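Local coordinates for cytoplasmic protein (Cryptococcus neoformans var. grubii serotype A, PDB 7LPO) that probably hydrolyses steryl beta-glucosides, acting as a sterylglucosidase of glycoside hydrolase family 5, at residues F103-L108 with L158-A163; G112-D117 with F240-G245; R149-S154 with L206-I211; I166-L171 with V346-G351; T213-G218 with D267-P272. All coordinates share one frame; numbering follows the deposited sequence.

Contact 1: F103-L108 with L158-A163; sequences FTWESL and LWTLYA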
# COMPACT_ATOMS: atom_id res chain seq x y z
N PHE A 103 3.73 6.58 -7.08
CA PHE A 103 3.59 7.00 -8.47
C PHE A 103 2.87 5.90 -9.23
O PHE A 103 2.86 4.73 -8.82
CB PHE A 103 4.95 7.31 -9.13
CG PHE A 103 5.82 6.11 -9.34
CD1 PHE A 103 6.63 5.64 -8.32
CD2 PHE A 103 5.81 5.45 -10.54
CE1 PHE A 103 7.42 4.54 -8.49
CE2 PHE A 103 6.61 4.33 -10.73
CZ PHE A 103 7.42 3.88 -9.70
N THR A 104 2.23 6.26 -10.34
CA THR A 104 1.50 5.29 -11.12
C THR A 104 2.10 5.14 -12.51
O THR A 104 2.69 6.07 -13.06
CB THR A 104 0.01 5.65 -11.25
OG1 THR A 104 -0.12 6.88 -11.98
CG2 THR A 104 -0.61 5.78 -9.84
N TRP A 105 1.96 3.93 -13.05
CA TRP A 105 2.29 3.68 -14.44
C TRP A 105 1.59 4.67 -15.36
O TRP A 105 2.18 5.16 -16.34
CB TRP A 105 1.89 2.24 -14.76
CG TRP A 105 2.23 1.73 -16.11
CD1 TRP A 105 3.01 2.32 -17.05
CD2 TRP A 105 1.79 0.49 -16.66
NE1 TRP A 105 3.08 1.52 -18.16
CE2 TRP A 105 2.33 0.39 -17.94
CE3 TRP A 105 0.99 -0.56 -16.18
CZ2 TRP A 105 2.10 -0.71 -18.77
CZ3 TRP A 105 0.75 -1.64 -17.00
CH2 TRP A 105 1.31 -1.71 -18.28
N GLU A 106 0.33 5.01 -15.06
CA GLU A 106 -0.40 5.94 -15.91
C GLU A 106 0.32 7.27 -16.00
O GLU A 106 0.39 7.87 -17.08
CB GLU A 106 -1.82 6.16 -15.38
CG GLU A 106 -2.57 7.26 -16.12
CD GLU A 106 -3.97 7.53 -15.58
OE1 GLU A 106 -4.72 8.26 -16.26
OE2 GLU A 106 -4.34 7.03 -14.50
N SER A 107 0.83 7.77 -14.87
CA SER A 107 1.47 9.08 -14.86
C SER A 107 2.76 9.10 -15.66
O SER A 107 3.21 10.18 -16.08
CB SER A 107 1.72 9.54 -13.42
OG SER A 107 2.74 8.76 -12.80
N LEU A 108 3.35 7.93 -15.92
CA LEU A 108 4.58 7.83 -16.68
C LEU A 108 4.38 7.54 -18.16
O LEU A 108 5.25 7.89 -18.97
CB LEU A 108 5.48 6.72 -16.11
CG LEU A 108 6.02 6.88 -14.69
CD1 LEU A 108 6.77 5.60 -14.28
CD2 LEU A 108 6.93 8.09 -14.56
N LEU A 158 -4.87 4.06 -19.71
CA LEU A 158 -6.09 3.59 -20.36
C LEU A 158 -5.81 2.69 -21.55
O LEU A 158 -6.60 1.78 -21.85
CB LEU A 158 -6.93 4.80 -20.80
CG LEU A 158 -8.17 4.54 -21.66
CD1 LEU A 158 -9.25 3.82 -20.87
CD2 LEU A 158 -8.68 5.89 -22.17
N TRP A 159 -4.70 2.90 -22.26
CA TRP A 159 -4.49 2.11 -23.45
C TRP A 159 -4.23 0.64 -23.14
O TRP A 159 -4.32 -0.19 -24.05
CB TRP A 159 -3.35 2.69 -24.30
CG TRP A 159 -2.00 2.86 -23.63
CD1 TRP A 159 -1.47 4.03 -23.17
CD2 TRP A 159 -1.01 1.86 -23.41
NE1 TRP A 159 -0.21 3.81 -22.67
CE2 TRP A 159 0.10 2.49 -22.80
CE3 TRP A 159 -0.95 0.49 -23.67
CZ2 TRP A 159 1.24 1.79 -22.44
CZ3 TRP A 159 0.19 -0.20 -23.31
CH2 TRP A 159 1.27 0.45 -22.71
N THR A 160 -3.93 0.28 -21.88
CA THR A 160 -3.76 -1.14 -21.57
C THR A 160 -5.08 -1.89 -21.68
O THR A 160 -5.08 -3.08 -22.04
CB THR A 160 -3.17 -1.34 -20.16
OG1 THR A 160 -4.03 -0.77 -19.16
CG2 THR A 160 -1.77 -0.74 -20.08
N LEU A 161 -6.20 -1.24 -21.37
CA LEU A 161 -7.50 -1.87 -21.57
C LEU A 161 -7.73 -2.23 -23.03
O LEU A 161 -8.16 -3.35 -23.36
CB LEU A 161 -8.61 -0.94 -21.08
CG LEU A 161 -8.94 -0.97 -19.59
CD1 LEU A 161 -7.79 -0.40 -18.82
CD2 LEU A 161 -10.21 -0.17 -19.31
N TYR A 162 -7.47 -1.28 -23.93
CA TYR A 162 -7.60 -1.56 -25.35
C TYR A 162 -6.65 -2.67 -25.78
O TYR A 162 -7.02 -3.54 -26.57
CB TYR A 162 -7.34 -0.29 -26.15
CG TYR A 162 -8.45 0.71 -26.07
CD1 TYR A 162 -9.65 0.49 -26.73
CD2 TYR A 162 -8.31 1.86 -25.33
CE1 TYR A 162 -10.67 1.40 -26.67
CE2 TYR A 162 -9.33 2.79 -25.27
CZ TYR A 162 -10.50 2.55 -25.95
OH TYR A 162 -11.51 3.47 -25.89
N ALA A 163 -5.42 -2.67 -25.26
CA ALA A 163 -4.49 -3.74 -25.58
C ALA A 163 -5.06 -5.10 -25.20
O ALA A 163 -4.80 -6.10 -25.89
CB ALA A 163 -3.15 -3.50 -24.89
O HOH W 1 -4.09 6.75 -19.35
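The benzo part of the Trp-105 indole touches Trp-159 CH2 and Thr-160 CG2, both lying obliquely to the ring. Its CH2 lies 3.7 Å from Thr-160 CG2, and its CZ2 lies 4.2 Å from CH2 of Trp-159, the two tryptophan side chains running nearly at right angles. Thr-160 CG2 also covers one face of the Trp-159 ring, 3.8 Å above the plane and toward the rim, so one methyl touches both indoles. Trp-105 reaches across because its CG is anti to the backbone N (chi1 -175°). Both indole N-H groups turn to Glu-109: Trp-105 NE1 bonds to its OE1 and Trp-159 NE1 to its backbone O. Beside the rings, a water accepts from Leu-158 N at 2.8 Å and gives a weak bond to Glu-106 OE1, an atom also salt-bridged to Arg-149. Helix 105-109, directly after barrel strand 98-104, thus packs against helix 159-163 through buried aromatic and methyl carbon, while the rings' polar edges are satisfied by Glu-109.

Contact 2: G112-D117 with F240-G245; sequences GPKEYD and FIDAVG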
# COMPACT_ATOMS: atom_id res chain seq x y z
N GLY A 112 0.93 6.96 -24.46
CA GLY A 112 0.92 5.82 -25.35
C GLY A 112 2.12 4.94 -25.09
O GLY A 112 3.05 5.33 -24.37
N PRO A 113 2.12 3.74 -25.67
CA PRO A 113 3.27 2.84 -25.48
C PRO A 113 4.60 3.50 -25.82
O PRO A 113 4.78 4.00 -26.93
CB PRO A 113 2.98 1.67 -26.43
CG PRO A 113 1.55 1.77 -26.78
CD PRO A 113 1.09 3.18 -26.56
N LYS A 114 5.52 3.51 -24.85
CA LYS A 114 6.86 4.06 -25.00
C LYS A 114 6.88 5.57 -25.22
O LYS A 114 7.92 6.11 -25.63
CB LYS A 114 7.63 3.35 -26.11
CG LYS A 114 8.10 1.96 -25.69
CD LYS A 114 8.56 1.12 -26.85
CE LYS A 114 8.85 -0.30 -26.39
NZ LYS A 114 9.65 -1.06 -27.39
N GLU A 115 5.78 6.25 -24.94
CA GLU A 115 5.71 7.71 -24.91
C GLU A 115 5.74 8.12 -23.44
O GLU A 115 4.70 8.27 -22.80
CB GLU A 115 4.45 8.22 -25.60
CG GLU A 115 4.51 8.25 -27.11
CD GLU A 115 3.27 8.91 -27.72
OE1 GLU A 115 2.28 8.20 -28.00
OE2 GLU A 115 3.29 10.15 -27.93
N TYR A 116 6.94 8.30 -22.89
CA TYR A 116 7.11 8.52 -21.47
C TYR A 116 7.02 10.00 -21.13
O TYR A 116 7.59 10.85 -21.82
CB TYR A 116 8.46 7.95 -21.00
CG TYR A 116 8.62 6.47 -21.28
CD1 TYR A 116 7.83 5.53 -20.62
CD2 TYR A 116 9.55 6.01 -22.20
CE1 TYR A 116 7.97 4.18 -20.87
CE2 TYR A 116 9.70 4.67 -22.46
CZ TYR A 116 8.90 3.75 -21.79
OH TYR A 116 9.05 2.42 -22.06
N ASP A 117 6.30 10.31 -20.04
CA ASP A 117 6.14 11.68 -19.55
C ASP A 117 7.40 12.06 -18.79
O ASP A 117 7.49 11.93 -17.56
CB ASP A 117 4.89 11.80 -18.68
CG ASP A 117 4.49 13.26 -18.44
OD1 ASP A 117 5.37 14.14 -18.50
OD2 ASP A 117 3.30 13.52 -18.17
N PHE A 240 5.35 -2.18 -18.44
CA PHE A 240 5.34 -1.71 -17.06
C PHE A 240 6.76 -1.64 -16.50
O PHE A 240 7.14 -0.65 -15.87
CB PHE A 240 4.47 -2.63 -16.20
CG PHE A 240 4.63 -2.41 -14.72
CD1 PHE A 240 4.12 -1.28 -14.11
CD2 PHE A 240 5.32 -3.32 -13.94
CE1 PHE A 240 4.28 -1.07 -12.75
CE2 PHE A 240 5.49 -3.13 -12.60
CZ PHE A 240 4.96 -2.00 -11.99
N ILE A 241 7.55 -2.68 -16.73
CA ILE A 241 8.93 -2.71 -16.25
C ILE A 241 9.76 -1.64 -16.95
O ILE A 241 10.62 -1.00 -16.33
CB ILE A 241 9.51 -4.12 -16.43
CG1 ILE A 241 8.74 -5.10 -15.52
CG2 ILE A 241 11.00 -4.15 -16.12
CD1 ILE A 241 9.09 -6.57 -15.72
N ASP A 242 9.51 -1.42 -18.25
CA ASP A 242 10.22 -0.36 -18.96
C ASP A 242 9.87 1.01 -18.40
O ASP A 242 10.74 1.88 -18.28
CB ASP A 242 9.88 -0.40 -20.45
CG ASP A 242 10.66 -1.46 -21.21
OD1 ASP A 242 11.44 -2.21 -20.58
OD2 ASP A 242 10.48 -1.55 -22.46
N ALA A 243 8.60 1.24 -18.08
CA ALA A 243 8.20 2.56 -17.60
C ALA A 243 8.83 2.85 -16.25
O ALA A 243 9.42 3.92 -16.05
CB ALA A 243 6.68 2.66 -17.52
N VAL A 244 8.71 1.92 -15.30
CA VAL A 244 9.40 2.09 -14.02
C VAL A 244 10.90 2.21 -14.25
O VAL A 244 11.57 3.05 -13.64
CB VAL A 244 9.06 0.93 -13.06
CG1 VAL A 244 9.81 1.11 -11.71
CG2 VAL A 244 7.56 0.86 -12.83
N GLY A 245 11.44 1.39 -15.15
CA GLY A 245 12.86 1.44 -15.42
C GLY A 245 13.31 2.78 -15.94
O GLY A 245 14.44 3.21 -15.67
O HOH W 2 11.31 1.74 -23.17
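Tyr-116 OH, packed 3.4 Å from Asp-242 CB, accepts a hydrogen bond from a water 2.6 Å away. The same water gives a weak bond, 3.5 Å, to Asp-242 OD2, and so links phenol and carboxylate at the partly exposed end of the contact. The ring and carboxylate planes stand 69° apart. Asp-242 OD1 has a partner of its own in a salt bridge to Arg-415 of helix 400-419, which ties the carboxylate to a neighbouring helix. Deeper in, the ring leans on the helix backbone: Tyr-116 CE1 is 3.7 Å from Ala-243 CA and 3.9 Å from its CB. Having CG beside the backbone N (chi1 -58°) sends the phenol from the loop across to helix 232-254. One face of the ring carries Lys-114 CA, 3.7 Å above the plane and toward the rim; Lys-114 belongs to the type II turn from Gly-112 to Glu-115, closed by the bond from Glu-115 N to Gly-112 O. The Lys-114 ammonium only approaches Asp-242, its NZ staying 5.0 Å from OD2. Across these two segments the loop meets helix 232-254 mainly through the tyrosine, with a water between the polar ends and probably a modest charge attraction at most, without a salt bridge.

Contact 3: R149-S154 with L206-I211; sequences RFTGGS and LANQTI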
# COMPACT_ATOMS: atom_id res chain seq x y z
N ARG A 149 -7.42 3.27 -12.83
CA ARG A 149 -8.59 4.12 -12.57
C ARG A 149 -9.78 3.70 -13.42
O ARG A 149 -10.93 3.75 -12.97
CB ARG A 149 -8.27 5.59 -12.86
CG ARG A 149 -7.26 6.25 -11.97
CD ARG A 149 -7.23 7.76 -12.20
NE ARG A 149 -6.83 8.14 -13.56
CZ ARG A 149 -7.48 9.01 -14.32
NH1 ARG A 149 -8.59 9.59 -13.88
NH2 ARG A 149 -7.03 9.30 -15.53
N PHE A 150 -9.52 3.31 -14.66
CA PHE A 150 -10.57 2.94 -15.61
C PHE A 150 -11.21 1.60 -15.30
O PHE A 150 -12.24 1.28 -15.89
CB PHE A 150 -9.95 2.99 -17.01
CG PHE A 150 -9.04 4.19 -17.18
CD1 PHE A 150 -9.58 5.46 -17.29
CD2 PHE A 150 -7.67 4.05 -17.12
CE1 PHE A 150 -8.77 6.55 -17.39
CE2 PHE A 150 -6.85 5.15 -17.21
CZ PHE A 150 -7.40 6.41 -17.34
N THR A 151 -10.65 0.84 -14.35
CA THR A 151 -11.25 -0.40 -13.88
C THR A 151 -11.53 -0.35 -12.39
O THR A 151 -11.68 -1.40 -11.75
CB THR A 151 -10.37 -1.60 -14.24
OG1 THR A 151 -9.00 -1.33 -13.95
CG2 THR A 151 -10.49 -1.90 -15.73
N GLY A 152 -11.60 0.85 -11.81
CA GLY A 152 -12.14 1.06 -10.48
C GLY A 152 -11.17 1.60 -9.45
O GLY A 152 -11.54 1.71 -8.27
N GLY A 153 -9.94 1.94 -9.83
CA GLY A 153 -8.92 2.25 -8.84
C GLY A 153 -7.84 3.22 -9.26
O GLY A 153 -8.05 4.43 -9.29
N SER A 154 -6.65 2.68 -9.53
CA SER A 154 -5.51 3.49 -9.93
C SER A 154 -4.52 2.56 -10.61
O SER A 154 -4.61 1.33 -10.48
CB SER A 154 -4.85 4.18 -8.73
OG SER A 154 -4.08 3.27 -7.96
N LEU A 206 -15.02 -9.14 -13.88
CA LEU A 206 -14.50 -9.74 -15.11
C LEU A 206 -13.29 -8.99 -15.67
O LEU A 206 -12.36 -9.61 -16.20
CB LEU A 206 -15.62 -9.80 -16.15
CG LEU A 206 -15.23 -10.27 -17.56
CD1 LEU A 206 -14.59 -11.64 -17.47
CD2 LEU A 206 -16.41 -10.30 -18.52
N ALA A 207 -13.28 -7.66 -15.59
CA ALA A 207 -12.18 -6.93 -16.21
C ALA A 207 -10.86 -7.25 -15.52
O ALA A 207 -9.88 -7.62 -16.17
CB ALA A 207 -12.46 -5.43 -16.20
N ASN A 208 -10.82 -7.08 -14.20
CA ASN A 208 -9.61 -7.42 -13.45
C ASN A 208 -9.30 -8.91 -13.57
O ASN A 208 -8.12 -9.30 -13.61
CB ASN A 208 -9.77 -7.05 -11.98
CG ASN A 208 -9.27 -5.65 -11.67
OD1 ASN A 208 -8.17 -5.48 -11.14
ND2 ASN A 208 -10.09 -4.64 -11.99
N GLN A 209 -10.34 -9.76 -13.57
CA GLN A 209 -10.10 -11.20 -13.65
C GLN A 209 -9.40 -11.54 -14.96
O GLN A 209 -8.53 -12.42 -15.00
CB GLN A 209 -11.42 -11.96 -13.52
CG GLN A 209 -11.92 -12.09 -12.10
CD GLN A 209 -13.36 -12.56 -12.02
OE1 GLN A 209 -14.20 -12.20 -12.86
NE2 GLN A 209 -13.65 -13.36 -11.01
N THR A 210 -9.75 -10.85 -16.03
CA THR A 210 -9.10 -11.08 -17.31
C THR A 210 -7.72 -10.45 -17.34
O THR A 210 -6.73 -11.11 -17.66
CB THR A 210 -9.96 -10.52 -18.45
OG1 THR A 210 -11.22 -11.20 -18.46
CG2 THR A 210 -9.27 -10.70 -19.80
N ILE A 211 -7.64 -9.17 -16.98
CA ILE A 211 -6.42 -8.40 -17.22
C ILE A 211 -5.28 -8.95 -16.40
O ILE A 211 -4.15 -9.07 -16.89
CB ILE A 211 -6.67 -6.91 -16.93
CG1 ILE A 211 -7.58 -6.31 -18.00
CG2 ILE A 211 -5.35 -6.15 -16.90
CD1 ILE A 211 -8.19 -4.97 -17.61
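Apolar packing is centred on Thr-151, whose methyl CG2 points into the flank of helix 206-221. CG2 lies 4.1 Å from Ala-207 CB and 4.3 Å from Ile-211 CD1, two residues one helical turn apart. With OG1 between the backbone N and the carbonyl carbon (chi1 45°), CG2 falls beside the backbone N and faces the helix. Polar groups approach without bonding to each other: Asn-208 ND2 comes within 3.6 Å of Thr-151 O and 3.8 Å of Thr-151 CB, the two side chains crossing at a slant. Their bonds are made elsewhere. Asn-208 ND2 and Thr-151 OG1 both bond to the backbone O of Val-146, while Asn-208 OD1 takes the indole N-H of Trp-212 and Thr-151 OG1 also pairs with Ser-148 OG. The loop after strand 137-143 is thus joined to the start of helix 206-221 by direct van der Waals contact and, indirectly, through the shared carbonyl of Val-146, which probably helps fix the amide's rotation in this buried setting.

Contact 4: I166-L171 with V346-G351; sequences IDPYHL and VKRGSG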
# COMPACT_ATOMS: atom_id res chain seq x y z
N ILE A 166 -10.61 -4.84 -24.50
CA ILE A 166 -11.74 -4.46 -23.66
C ILE A 166 -12.19 -3.07 -24.09
O ILE A 166 -11.35 -2.18 -24.28
CB ILE A 166 -11.36 -4.48 -22.17
CG1 ILE A 166 -11.30 -5.92 -21.66
CG2 ILE A 166 -12.36 -3.70 -21.34
CD1 ILE A 166 -10.51 -6.08 -20.38
N ASP A 167 -13.50 -2.90 -24.27
CA ASP A 167 -14.07 -1.59 -24.55
C ASP A 167 -14.35 -0.89 -23.22
O ASP A 167 -15.30 -1.29 -22.51
CB ASP A 167 -15.34 -1.71 -25.36
CG ASP A 167 -15.78 -0.38 -25.98
OD1 ASP A 167 -15.43 0.69 -25.41
OD2 ASP A 167 -16.46 -0.39 -27.05
N PRO A 168 -13.59 0.14 -22.84
CA PRO A 168 -13.79 0.74 -21.51
C PRO A 168 -15.21 1.23 -21.26
O PRO A 168 -15.66 1.24 -20.11
CB PRO A 168 -12.79 1.91 -21.49
CG PRO A 168 -11.79 1.61 -22.61
CD PRO A 168 -12.55 0.83 -23.64
N TYR A 169 -15.92 1.64 -22.30
CA TYR A 169 -17.26 2.19 -22.13
C TYR A 169 -18.32 1.14 -21.85
O TYR A 169 -19.46 1.51 -21.55
CB TYR A 169 -17.61 3.00 -23.37
CG TYR A 169 -16.58 4.08 -23.56
CD1 TYR A 169 -16.51 5.14 -22.67
CD2 TYR A 169 -15.66 4.03 -24.59
CE1 TYR A 169 -15.56 6.13 -22.81
CE2 TYR A 169 -14.71 5.02 -24.75
CZ TYR A 169 -14.67 6.07 -23.85
OH TYR A 169 -13.73 7.07 -23.98
N HIS A 170 -17.97 -0.15 -21.90
CA HIS A 170 -18.92 -1.21 -21.62
C HIS A 170 -18.69 -1.87 -20.26
O HIS A 170 -19.37 -2.84 -19.92
CB HIS A 170 -18.87 -2.25 -22.74
CG HIS A 170 -19.30 -1.71 -24.07
ND1 HIS A 170 -19.14 -2.40 -25.25
CD2 HIS A 170 -19.85 -0.52 -24.41
CE1 HIS A 170 -19.58 -1.67 -26.26
NE2 HIS A 170 -20.02 -0.53 -25.77
N LEU A 171 -17.74 -1.34 -19.47
CA LEU A 171 -17.42 -1.93 -18.18
C LEU A 171 -18.62 -1.90 -17.24
O LEU A 171 -18.91 -2.89 -16.56
CB LEU A 171 -16.24 -1.18 -17.56
CG LEU A 171 -14.89 -1.34 -18.26
CD1 LEU A 171 -13.89 -0.26 -17.84
CD2 LEU A 171 -14.35 -2.74 -17.96
N VAL A 346 -9.65 -1.17 -34.61
CA VAL A 346 -8.99 -0.37 -35.64
C VAL A 346 -9.06 1.10 -35.29
O VAL A 346 -8.08 1.83 -35.42
CB VAL A 346 -9.62 -0.64 -37.02
CG1 VAL A 346 -8.99 0.28 -38.06
CG2 VAL A 346 -9.47 -2.09 -37.40
N LYS A 347 -10.22 1.55 -34.82
CA LYS A 347 -10.46 2.98 -34.63
C LYS A 347 -9.85 3.50 -33.34
O LYS A 347 -9.26 4.58 -33.33
CB LYS A 347 -11.97 3.25 -34.64
CG LYS A 347 -12.35 4.71 -34.67
CD LYS A 347 -13.87 4.89 -34.56
CE LYS A 347 -14.60 4.28 -35.78
NZ LYS A 347 -15.95 4.89 -36.03
N ARG A 348 -9.99 2.73 -32.25
CA ARG A 348 -9.64 3.18 -30.92
C ARG A 348 -8.60 2.32 -30.22
O ARG A 348 -8.11 2.72 -29.16
CB ARG A 348 -10.89 3.20 -30.03
CG ARG A 348 -11.92 4.25 -30.35
CD ARG A 348 -12.93 4.33 -29.19
NE ARG A 348 -14.03 3.40 -29.36
CZ ARG A 348 -14.48 2.55 -28.44
NH1 ARG A 348 -13.91 2.49 -27.24
NH2 ARG A 348 -15.50 1.76 -28.72
N GLY A 349 -8.28 1.15 -30.75
CA GLY A 349 -7.37 0.24 -30.09
C GLY A 349 -6.06 0.10 -30.81
O GLY A 349 -5.29 1.05 -30.89
N SER A 350 -5.79 -1.10 -31.32
CA SER A 350 -4.58 -1.35 -32.09
C SER A 350 -4.29 -0.23 -33.09
O SER A 350 -3.16 0.25 -33.19
CB SER A 350 -4.70 -2.68 -32.83
OG SER A 350 -4.96 -3.75 -31.95
N GLY A 351 -5.31 0.19 -33.84
CA GLY A 351 -5.07 1.13 -34.91
C GLY A 351 -4.67 2.50 -34.43
O GLY A 351 -3.92 3.20 -35.11
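The two backbones stay well apart, their nearest CA atoms, Asp-167 and Gly-349, being 8.9 Å from each other, and the long side chain of Arg-348 bridges the interval. Its guanidinium grips Asp-167 end-on: NH1 donates to OD1 at 3.0 Å and NH2 to OD2 at 2.9 Å, both nearly straight. This two-bonded salt bridge is twisted. The acceptor oxygens lie near the guanidinium plane, but the nitrogens meet them from above the carboxylate, the two planes being 46° apart. On the other face of the carboxylate Tyr-169 N donates to OD1 at 3.3 Å, forming an Asx turn, so OD1 is held from both sides and the acid is well fixed. Asp-167 CG, anti to the backbone N (chi1 -165°), brings the carboxylate into place for both donors. Arg-348 NH1 also sits at the edge of the Tyr-169 ring, 3.5 Å from CD2, and has a further bond to Tyr-162 OH, whereas Tyr-169 OH turns to Glu-66. Through these bonds the end of helix 342-348 is pinned to the loop that follows helix 159-163. Pro-168 and Tyr-169 pack back on that helix at Tyr-162, and Leu-171 touches Ala-207 of helix 206-221.

Contact 5: T213-G218 with D267-P272; sequences TFFFAG and DSINEP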
# COMPACT_ATOMS: atom_id res chain seq x y z
N THR A 213 -4.95 -12.02 -15.28
CA THR A 213 -4.55 -13.31 -15.84
C THR A 213 -3.64 -13.12 -17.05
O THR A 213 -2.65 -13.84 -17.22
CB THR A 213 -5.80 -14.12 -16.22
OG1 THR A 213 -6.64 -14.31 -15.07
CG2 THR A 213 -5.43 -15.49 -16.76
N PHE A 214 -3.96 -12.13 -17.90
CA PHE A 214 -3.07 -11.73 -18.98
C PHE A 214 -1.70 -11.33 -18.43
O PHE A 214 -0.67 -11.87 -18.84
CB PHE A 214 -3.69 -10.56 -19.77
CG PHE A 214 -4.82 -10.94 -20.69
CD1 PHE A 214 -5.14 -12.25 -20.97
CD2 PHE A 214 -5.57 -9.94 -21.32
CE1 PHE A 214 -6.18 -12.57 -21.86
CE2 PHE A 214 -6.61 -10.25 -22.20
CZ PHE A 214 -6.91 -11.57 -22.46
N PHE A 215 -1.69 -10.39 -17.48
CA PHE A 215 -0.44 -9.80 -17.01
C PHE A 215 0.54 -10.85 -16.50
O PHE A 215 1.72 -10.83 -16.84
CB PHE A 215 -0.75 -8.78 -15.91
CG PHE A 215 0.44 -7.95 -15.48
CD1 PHE A 215 0.85 -6.85 -16.22
CD2 PHE A 215 1.15 -8.26 -14.32
CE1 PHE A 215 1.92 -6.08 -15.83
CE2 PHE A 215 2.23 -7.49 -13.93
CZ PHE A 215 2.61 -6.39 -14.70
N PHE A 216 0.07 -11.76 -15.64
CA PHE A 216 0.96 -12.68 -14.95
C PHE A 216 1.07 -14.03 -15.63
O PHE A 216 2.04 -14.74 -15.38
CB PHE A 216 0.48 -12.93 -13.51
CG PHE A 216 0.80 -11.82 -12.58
CD1 PHE A 216 2.10 -11.44 -12.34
CD2 PHE A 216 -0.21 -11.14 -11.93
CE1 PHE A 216 2.39 -10.42 -11.48
CE2 PHE A 216 0.07 -10.12 -11.06
CZ PHE A 216 1.38 -9.76 -10.83
N ALA A 217 0.10 -14.41 -16.47
CA ALA A 217 0.08 -15.78 -16.98
C ALA A 217 -0.58 -15.91 -18.35
O ALA A 217 -1.06 -17.00 -18.68
CB ALA A 217 -0.65 -16.70 -15.97
N GLY A 218 -0.61 -14.84 -19.14
CA GLY A 218 -1.19 -14.93 -20.47
C GLY A 218 -0.61 -16.05 -21.32
O GLY A 218 -1.32 -16.68 -22.11
N ASP A 267 9.93 -0.67 -3.98
CA ASP A 267 8.88 -1.65 -3.76
C ASP A 267 8.54 -2.33 -5.09
O ASP A 267 8.77 -1.78 -6.17
CB ASP A 267 7.63 -0.98 -3.18
CG ASP A 267 6.91 -1.85 -2.15
OD1 ASP A 267 7.14 -3.08 -2.10
OD2 ASP A 267 6.09 -1.29 -1.38
N SER A 268 8.00 -3.54 -5.00
CA SER A 268 7.48 -4.20 -6.19
C SER A 268 6.05 -3.72 -6.45
O SER A 268 5.47 -2.95 -5.68
CB SER A 268 7.58 -5.71 -6.05
OG SER A 268 6.90 -6.19 -4.92
N ILE A 269 5.47 -4.17 -7.57
CA ILE A 269 4.16 -3.69 -7.97
C ILE A 269 3.18 -3.84 -6.83
O ILE A 269 3.07 -4.90 -6.21
CB ILE A 269 3.68 -4.45 -9.22
CG1 ILE A 269 2.32 -3.92 -9.66
CG2 ILE A 269 3.61 -5.94 -8.97
CD1 ILE A 269 1.96 -4.34 -11.08
N ASN A 270 2.44 -2.77 -6.56
CA ASN A 270 1.58 -2.72 -5.39
C ASN A 270 0.40 -3.67 -5.51
O ASN A 270 -0.26 -3.74 -6.55
CB ASN A 270 1.07 -1.29 -5.19
CG ASN A 270 0.24 -1.14 -3.93
OD1 ASN A 270 0.78 -1.18 -2.82
ND2 ASN A 270 -1.06 -0.97 -4.08
N GLU A 271 0.14 -4.43 -4.42
CA GLU A 271 -1.03 -5.29 -4.24
C GLU A 271 -1.52 -5.92 -5.53
O GLU A 271 -2.67 -5.72 -5.94
CB GLU A 271 -2.15 -4.49 -3.57
CG GLU A 271 -1.74 -3.99 -2.19
CD GLU A 271 -2.89 -3.43 -1.36
OE1 GLU A 271 -4.02 -3.32 -1.89
OE2 GLU A 271 -2.63 -3.09 -0.18
N PRO A 272 -0.69 -6.74 -6.16
CA PRO A 272 -1.03 -7.24 -7.50
C PRO A 272 -2.24 -8.17 -7.49
O PRO A 272 -2.40 -8.99 -6.59
CB PRO A 272 0.24 -7.99 -7.92
CG PRO A 272 0.89 -8.38 -6.63
CD PRO A 272 0.61 -7.24 -5.68
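In this TIM-barrel glycoside hydrolase, the segment 267-272 leaves barrel strand 263-267 and ends in Asn-270, Glu-271 and Pro-272, consistent with the Asn-Glu-Pro motif whose glutamate is the acid/base in family 5 relatives. Glu-271 OE2 here binds a Tris molecule, probably from the crystallisation liquor. Two phenylalanines of helix 206-221 pack on Pro-272, next to Glu-271, and on Ile-269, two residues before it. Phe-216 CZ touches Pro-272 CB at 3.6 Å, the proline carbon lying at the ring's edge, near its plane. CG of Phe-216 is beside the backbone N (chi1 -77°), which carries the ring toward the proline. Next to it, Phe-215 CZ meets Ile-269 CD1 obliquely at 4.2 Å. Ile-269 also packs on Phe-240 and His-408, and Pro-272 on Trp-405, so helices 232-254 and 400-419 join in enclosing this apolar backing of the loop. The two rings support each other within the helix: Phe-215 turns an edge to its neighbour, its CD2 standing 3.6 Å above the centre of the Phe-216 face.

Contacts 1, 3 and 5 are buried and depend mostly on apolar packing; contacts 2 and 4 are partly exposed. Contacts 1 and 2 each have a water between their segments, but in contact 2 it joins side chains at a partly exposed rim, while contact 4 alone has direct hydrogen bonds and a salt bridge across. Helix 206-221 serves contacts 3 and 5 at successive turns. Leu-108 O of contact 1 bonds to Asp-117 N of contact 2, and Phe-240 of contact 2 touches Phe-215 of contact 5. Leu-171 of contact 4 packs on Phe-150 of contact 3. The centre of contact 4 lies about 30 Å from the centre of the chain, that of contact 5 about 14 Å.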